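Local atomic coordinates of phosphoribosylaminoimidazole-succinocarboxamide synthase (Pyrococcus horikoshii, PDB entry 3U55), a protein that catalyses the ATP-dependent joining of L-aspartate to carboxyaminoimidazole ribotide (CAIR), giving SAICAR, ADP and phosphate in de novo purine biosynthesis. Residues K167-V172 with Y228-G233; V54-L59 with K161-K166. All coordinates share one frame; numbering follows the deposited sequence. Where two conformers were deposited one is given.

Followed from the N terminus, the chain lays down helix 45-62 and returns to it about a hundred residues later with the end of helix 143-165; interaction 2 closes that long loop. Without a break the chain turns through Gly168 into strand 169-180, and interaction 1 then closes a shorter loop to the last turn of helix 220-232. The two loops lie in series, neither nested nor crossed, with centres about 9 Å apart. Ile231 joins them, packing in the conformer given against both Tyr163 and Phe56. Together the contacts gather three helices beside the start of strand 169-180 in the six-stranded sheet.

Interaction 1: K167-V172 with Y228-G233; sequences KGIILV and YERITG
The backbones of Lys167 and Arg230 come within 6.4 Å of each other, CA to CA, where the turn after helix 143-165 passes the last turn of helix 220-232. That turn is a Schellman motif: Gly168, with positive phi, is the C-prime residue, its N bonded to Ala165 O while Ile169 N reaches Leu164 O, and the chain then runs on as strand 169-180. The contact shows how the turn that ends one helix can grip the end of another through carbonyl oxygens and the methylenes of long charged side chains.

Two long side chains reach in opposite directions across it. Lys167 lays its methylenes over the C-terminal end of the other helix, with CD 3.9 Å from Ile231 CA. A bend at chi4 (-68°) then turns the ammonium toward the helix backbone, and NZ gives a hydrogen bond of 3.2 Å to Ile231 O, from a position tilted 21° out of the carbonyl plane. This carbonyl belongs to the final turn of the helix, where a positive charge probably suits the helix dipole.

Arg230 reaches the other way, toward the turn. Its CD packs 3.6 Å from Lys167 O, which lies in the guanidinium plane at the edge. The stronger partner of NH1 is Asp201, by a salt bridge, while NH2 pairs with Glu226. These two carboxylates hold the guanidinium from outside the contact, on strand 197-201 and one turn back in its own helix. Gly168 O also lies at the guanidinium edge, near its plane, but although Arg230 NH1 comes within 3.0 Å of that oxygen, the angle is too poor for a hydrogen bond.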
loop_
_atom_site.group_PDB
_atom_site.type_symbol
_atom_site.label_atom_id
_atom_site.label_comp_id
_atom_site.label_asym_id
_atom_site.label_seq_id
_atom_site.Cartn_x
_atom_site.Cartn_y
_atom_site.Cartn_z
ATOM N N LYS A 167 -12.231 26.645 14.668
ATOM C CA LYS A 167 -13.215 27.307 13.819
ATOM C C LYS A 167 -14.409 26.395 13.515
ATOM O O LYS A 167 -15.202 26.671 12.618
ATOM C CB LYS A 167 -12.550 27.857 12.549
ATOM C CG LYS A 167 -11.650 29.053 12.839
ATOM C CD LYS A 167 -10.708 29.366 11.696
ATOM C CE LYS A 167 -9.702 30.434 12.091
ATOM N NZ LYS A 167 -10.338 31.763 12.302
ATOM N N GLY A 168 -14.534 25.321 14.291
ATOM C CA GLY A 168 -15.677 24.414 14.206
ATOM C C GLY A 168 -15.685 23.514 12.988
ATOM O O GLY A 168 -16.750 23.143 12.488
ATOM N N ILE A 169 -14.496 23.169 12.498
ATOM C CA ILE A 169 -14.333 22.315 11.311
ATOM C C ILE A 169 -13.439 21.109 11.632
ATOM O O ILE A 169 -12.339 21.293 12.158
ATOM C CB ILE A 169 -13.702 23.114 10.133
ATOM C CG1 ILE A 169 -14.574 24.320 9.758
ATOM C CG2 ILE A 169 -13.477 22.216 8.910
ATOM C CD1 ILE A 169 -13.877 25.329 8.878
ATOM N N ILE A 170 -13.893 19.908 11.296
ATOM C CA ILE A 170 -13.120 18.688 11.486
ATOM C C ILE A 170 -12.306 18.394 10.227
ATOM O O ILE A 170 -12.864 18.236 9.144
ATOM C CB ILE A 170 -14.049 17.486 11.795
ATOM C CG1 ILE A 170 -14.897 17.767 13.048
ATOM C CG2 ILE A 170 -13.243 16.200 11.946
ATOM C CD1 ILE A 170 -15.963 16.722 13.324
ATOM N N LEU A 171 -10.985 18.335 10.376
ATOM C CA LEU A 171 -10.117 17.915 9.290
ATOM C C LEU A 171 -10.157 16.401 9.203
ATOM O O LEU A 171 -9.524 15.706 10.004
ATOM C CB LEU A 171 -8.685 18.397 9.517
ATOM C CG LEU A 171 -7.697 18.050 8.392
ATOM C CD1 LEU A 171 -8.107 18.708 7.065
ATOM C CD2 LEU A 171 -6.293 18.453 8.793
ATOM N N VAL A 172 -10.918 15.896 8.238
ATOM C CA VAL A 172 -11.119 14.456 8.084
ATOM C C VAL A 172 -9.897 13.774 7.453
ATOM O O VAL A 172 -9.374 12.780 7.983
ATOM C CB VAL A 172 -12.398 14.176 7.270
ATOM C CG1 VAL A 172 -12.433 12.740 6.769
ATOM C CG2 VAL A 172 -13.645 14.513 8.117
ATOM N N TYR A 228 -14.650 29.386 3.631
ATOM C CA TYR A 228 -13.938 30.650 3.526
ATOM C C TYR A 228 -14.398 31.639 4.601
ATOM O O TYR A 228 -13.573 32.292 5.239
ATOM C CB TYR A 228 -14.095 31.253 2.123
ATOM C CG TYR A 228 -13.407 32.592 1.946
ATOM C CD1 TYR A 228 -14.053 33.781 2.292
ATOM C CD2 TYR A 228 -12.112 32.675 1.432
ATOM C CE1 TYR A 228 -13.427 35.016 2.142
ATOM C CE2 TYR A 228 -11.477 33.913 1.271
ATOM C CZ TYR A 228 -12.145 35.076 1.627
ATOM O OH TYR A 228 -11.538 36.303 1.477
ATOM N N GLU A 229 -15.714 31.738 4.786
ATOM C CA GLU A 229 -16.308 32.659 5.759
ATOM C C GLU A 229 -15.932 32.307 7.190
ATOM O O GLU A 229 -15.601 33.186 7.983
ATOM C CB GLU A 229 -17.832 32.695 5.615
ATOM C CG GLU A 229 -18.323 33.443 4.379
ATOM C CD GLU A 229 -19.824 33.314 4.161
ATOM O OE1 GLU A 229 -20.577 33.236 5.158
ATOM O OE2 GLU A 229 -20.250 33.294 2.986
ATOM N N ARG A 230 -15.983 31.018 7.513
ATOM C CA ARG A 230 -15.607 30.542 8.844
ATOM C C ARG A 230 -14.142 30.798 9.170
ATOM O O ARG A 230 -13.806 31.115 10.315
ATOM C CB ARG A 230 -15.901 29.056 8.985
ATOM C CG ARG A 230 -17.353 28.752 9.191
ATOM C CD ARG A 230 -17.505 27.477 9.961
ATOM N NE ARG A 230 -18.672 26.740 9.507
ATOM C CZ ARG A 230 -19.115 25.624 10.065
ATOM N NH1 ARG A 230 -18.489 25.105 11.116
ATOM N NH2 ARG A 230 -20.190 25.029 9.570
ATOM N N ILE A 231 -13.286 30.660 8.159
ATOM C CA ILE A 231 -11.852 30.863 8.332
ATOM C C ILE A 231 -11.501 32.352 8.409
ATOM O O ILE A 231 -10.781 32.777 9.318
ATOM C CB ILE A 231 -11.035 30.131 7.230
ATOM C CG1 ILE A 231 -11.080 28.618 7.469
ATOM C CG2 ILE A 231 -9.592 30.635 7.183
ATOM C CD1 ILE A 231 -10.574 27.777 6.314
ATOM N N THR A 232 -12.022 33.143 7.473
ATOM C CA THR A 232 -11.679 34.567 7.401
ATOM C C THR A 232 -12.472 35.455 8.357
ATOM O O THR A 232 -11.973 36.488 8.806
ATOM C CB THR A 232 -11.821 35.121 5.971
ATOM O OG1 THR A 232 -13.187 35.023 5.551
ATOM C CG2 THR A 232 -10.935 34.347 5.005
ATOM N N GLY A 233 -13.706 35.054 8.654
ATOM C CA GLY A 233 -14.625 35.884 9.435
ATOM C C GLY A 233 -15.364 36.896 8.575
ATOM O O GLY A 233 -16.027 37.793 9.097
#

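Interaction 2: V54-L59 with K161-K166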
loop_
_atom_site.group_PDB
_atom_site.type_symbol
_atom_site.label_atom_id
_atom_site.label_comp_id
_atom_site.label_asym_id
_atom_site.label_seq_id
_atom_site.Cartn_x
_atom_site.Cartn_y
_atom_site.Cartn_z
ATOM N N VAL A 54 -3.522 30.117 -0.011
ATOM C CA VAL A 54 -2.685 31.189 0.530
ATOM C C VAL A 54 -2.782 31.236 2.052
ATOM O O VAL A 54 -1.758 31.264 2.742
ATOM C CB VAL A 54 -3.045 32.562 -0.099
ATOM C CG1 VAL A 54 -2.352 33.700 0.630
ATOM C CG2 VAL A 54 -2.655 32.583 -1.556
ATOM N N ILE A 55 -4.010 31.225 2.570
ATOM C CA ILE A 55 -4.232 31.232 4.013
ATOM C C ILE A 55 -3.498 30.065 4.694
ATOM O O ILE A 55 -2.765 30.266 5.666
ATOM C CB ILE A 55 -5.737 31.206 4.366
ATOM C CG1 ILE A 55 -6.391 32.548 4.011
ATOM C CG2 ILE A 55 -5.939 30.893 5.850
ATOM C CD1 ILE A 55 -7.898 32.489 3.856
ATOM N N PHE A 56 -3.700 28.851 4.179
ATOM C CA PHE A 56 -3.072 27.667 4.762
ATOM C C PHE A 56 -1.549 27.672 4.629
ATOM O O PHE A 56 -0.859 27.351 5.592
ATOM C CB PHE A 56 -3.669 26.376 4.196
ATOM C CG PHE A 56 -5.112 26.139 4.592
ATOM C CD1 PHE A 56 -5.502 26.164 5.933
ATOM C CD2 PHE A 56 -6.073 25.857 3.625
ATOM C CE1 PHE A 56 -6.836 25.928 6.299
ATOM C CE2 PHE A 56 -7.398 25.614 3.974
ATOM C CZ PHE A 56 -7.785 25.654 5.314
ATOM N N PHE A 57 -1.028 28.035 3.456
ATOM C CA PHE A 57 0.432 28.128 3.262
ATOM C C PHE A 57 1.077 29.098 4.244
ATOM O O PHE A 57 2.124 28.794 4.823
ATOM C CB PHE A 57 0.811 28.546 1.838
ATOM C CG PHE A 57 0.613 27.471 0.794
ATOM C CD1 PHE A 57 0.919 26.140 1.059
ATOM C CD2 PHE A 57 0.154 27.812 -0.480
ATOM C CE1 PHE A 57 0.744 25.156 0.076
ATOM C CE2 PHE A 57 -0.023 26.840 -1.468
ATOM C CZ PHE A 57 0.269 25.511 -1.190
ATOM N N LYS A 58 0.462 30.267 4.419
ATOM C CA LYS A 58 0.986 31.273 5.344
ATOM C C LYS A 58 1.002 30.755 6.780
ATOM O O LYS A 58 1.991 30.933 7.493
ATOM C CB LYS A 58 0.193 32.579 5.242
ATOM C CG LYS A 58 0.546 33.415 4.022
ATOM C CD LYS A 58 -0.400 34.600 3.877
ATOM C CE LYS A 58 0.076 35.555 2.791
ATOM N NZ LYS A 58 -0.928 36.625 2.521
ATOM N N LEU A 59 -0.078 30.083 7.184
ATOM C CA LEU A 59 -0.157 29.472 8.516
ATOM C C LEU A 59 0.950 28.431 8.744
ATOM O O LEU A 59 1.620 28.434 9.784
ATOM C CB LEU A 59 -1.546 28.856 8.746
ATOM C CG LEU A 59 -1.774 27.983 9.987
ATOM C CD1 LEU A 59 -1.851 28.819 11.262
ATOM C CD2 LEU A 59 -3.049 27.163 9.810
ATOM N N LYS A 161 -5.403 20.657 11.693
ATOM C CA LYS A 161 -6.506 20.110 12.482
ATOM C C LYS A 161 -6.800 20.985 13.704
ATOM O O LYS A 161 -7.964 21.258 13.984
ATOM C CB LYS A 161 -6.281 18.631 12.851
ATOM C CG LYS A 161 -5.370 18.357 14.047
ATOM C CD LYS A 161 -4.746 16.963 13.960
ATOM C CE LYS A 161 -5.784 15.863 13.988
ATOM N NZ LYS A 161 -6.165 15.493 15.378
ATOM N N ASP A 162 -5.754 21.453 14.394
ATOM C CA ASP A 162 -5.914 22.347 15.556
ATOM C C ASP A 162 -6.558 23.674 15.158
ATOM O O ASP A 162 -7.509 24.133 15.792
ATOM C CB ASP A 162 -4.568 22.622 16.235
ATOM C CG ASP A 162 -4.019 21.417 16.988
ATOM O OD1 ASP A 162 -4.769 20.444 17.237
ATOM O OD2 ASP A 162 -2.819 21.444 17.335
ATOM N N TYR A 163 -6.027 24.276 14.099
ATOM C CA TYR A 163 -6.505 25.554 13.570
ATOM C C TYR A 163 -7.966 25.482 13.135
ATOM O O TYR A 163 -8.756 26.392 13.415
ATOM C CB TYR A 163 -5.611 25.977 12.395
ATOM C CG TYR A 163 -6.041 27.225 11.658
ATOM C CD1 TYR A 163 -5.659 28.492 12.108
ATOM C CD2 TYR A 163 -6.809 27.139 10.496
ATOM C CE1 TYR A 163 -6.041 29.642 11.423
ATOM C CE2 TYR A 163 -7.199 28.284 9.807
ATOM C CZ TYR A 163 -6.811 29.528 10.277
ATOM O OH TYR A 163 -7.195 30.654 9.597
ATOM N N LEU A 164 -8.323 24.398 12.451
ATOM C CA LEU A 164 -9.670 24.237 11.913
ATOM C C LEU A 164 -10.689 23.891 13.001
ATOM O O LEU A 164 -11.826 24.356 12.947
ATOM C CB LEU A 164 -9.692 23.204 10.778
ATOM C CG LEU A 164 -8.946 23.588 9.489
ATOM C CD1 LEU A 164 -8.693 22.366 8.609
ATOM C CD2 LEU A 164 -9.690 24.671 8.699
ATOM N N ALA A 165 -10.268 23.105 13.991
ATOM C CA ALA A 165 -11.141 22.738 15.115
ATOM C C ALA A 165 -11.562 23.961 15.943
ATOM O O ALA A 165 -12.683 24.010 16.471
ATOM C CB ALA A 165 -10.468 21.692 15.994
ATOM N N LYS A 166 -10.679 24.955 16.028
ATOM C CA LYS A 166 -10.994 26.216 16.717
ATOM C C LYS A 166 -11.955 27.079 15.899
ATOM O O LYS A 166 -12.446 28.106 16.375
ATOM C CB LYS A 166 -9.718 26.995 17.067
ATOM C CG LYS A 166 -8.829 26.289 18.083
ATOM C CD LYS A 166 -7.756 27.207 18.670
ATOM C CE LYS A 166 -6.459 27.179 17.870
ATOM N NZ LYS A 166 -6.538 27.976 16.612
#
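Leu59 and Tyr163 form the heart of a helix-helix contact in which helix 45-62 and the C-terminal end of helix 143-165 pack across one another in the SAICAR synthetase fold. The segment axes come no closer than 12.2 Å, so large side chains, rather than close backbones, bridge the gap; their directions differ by 125°.

The tight part is a CH-pi contact. Tyr163 carries its CG anti to the backbone N (chi1 175°), which swings the ring out toward helix 45-62, and Leu59 sets its CD2 methyl over one face of that ring. The methyl carbon lies 3.8 Å from the ring centroid and 21° off the normal, displaced toward the rim so that its nearest ring atom is Tyr163 CG, at 3.5 Å. The second methyl, Leu59 CD1, sits 3.9 Å from Tyr163 CD1, so both branches of the leucine lean on the tyrosine.

Two further approaches to the tyrosine are looser. At its far end Ile55 CG2 stands 4.0 Å from Tyr163 OH, the two side chains crossing at about a right angle, and Phe56 CE1 comes only obliquely to Tyr163 CE2, at 4.2 Å. Ile55, Leu59 and Tyr163 are all partly exposed and make up the more open side of the contact, whereas Phe56 and Leu164 are buried. Helix 220-232 adds a third helix to this apolar cluster, and Leu164 rests on Ile169 and Leu171 of strand 169-180. No hydrogen bond joins the two segments; on the buried side Leu164 CD2 meets the edge of the Phe56 ring, near its plane, 3.9 Å from Phe56 CE1.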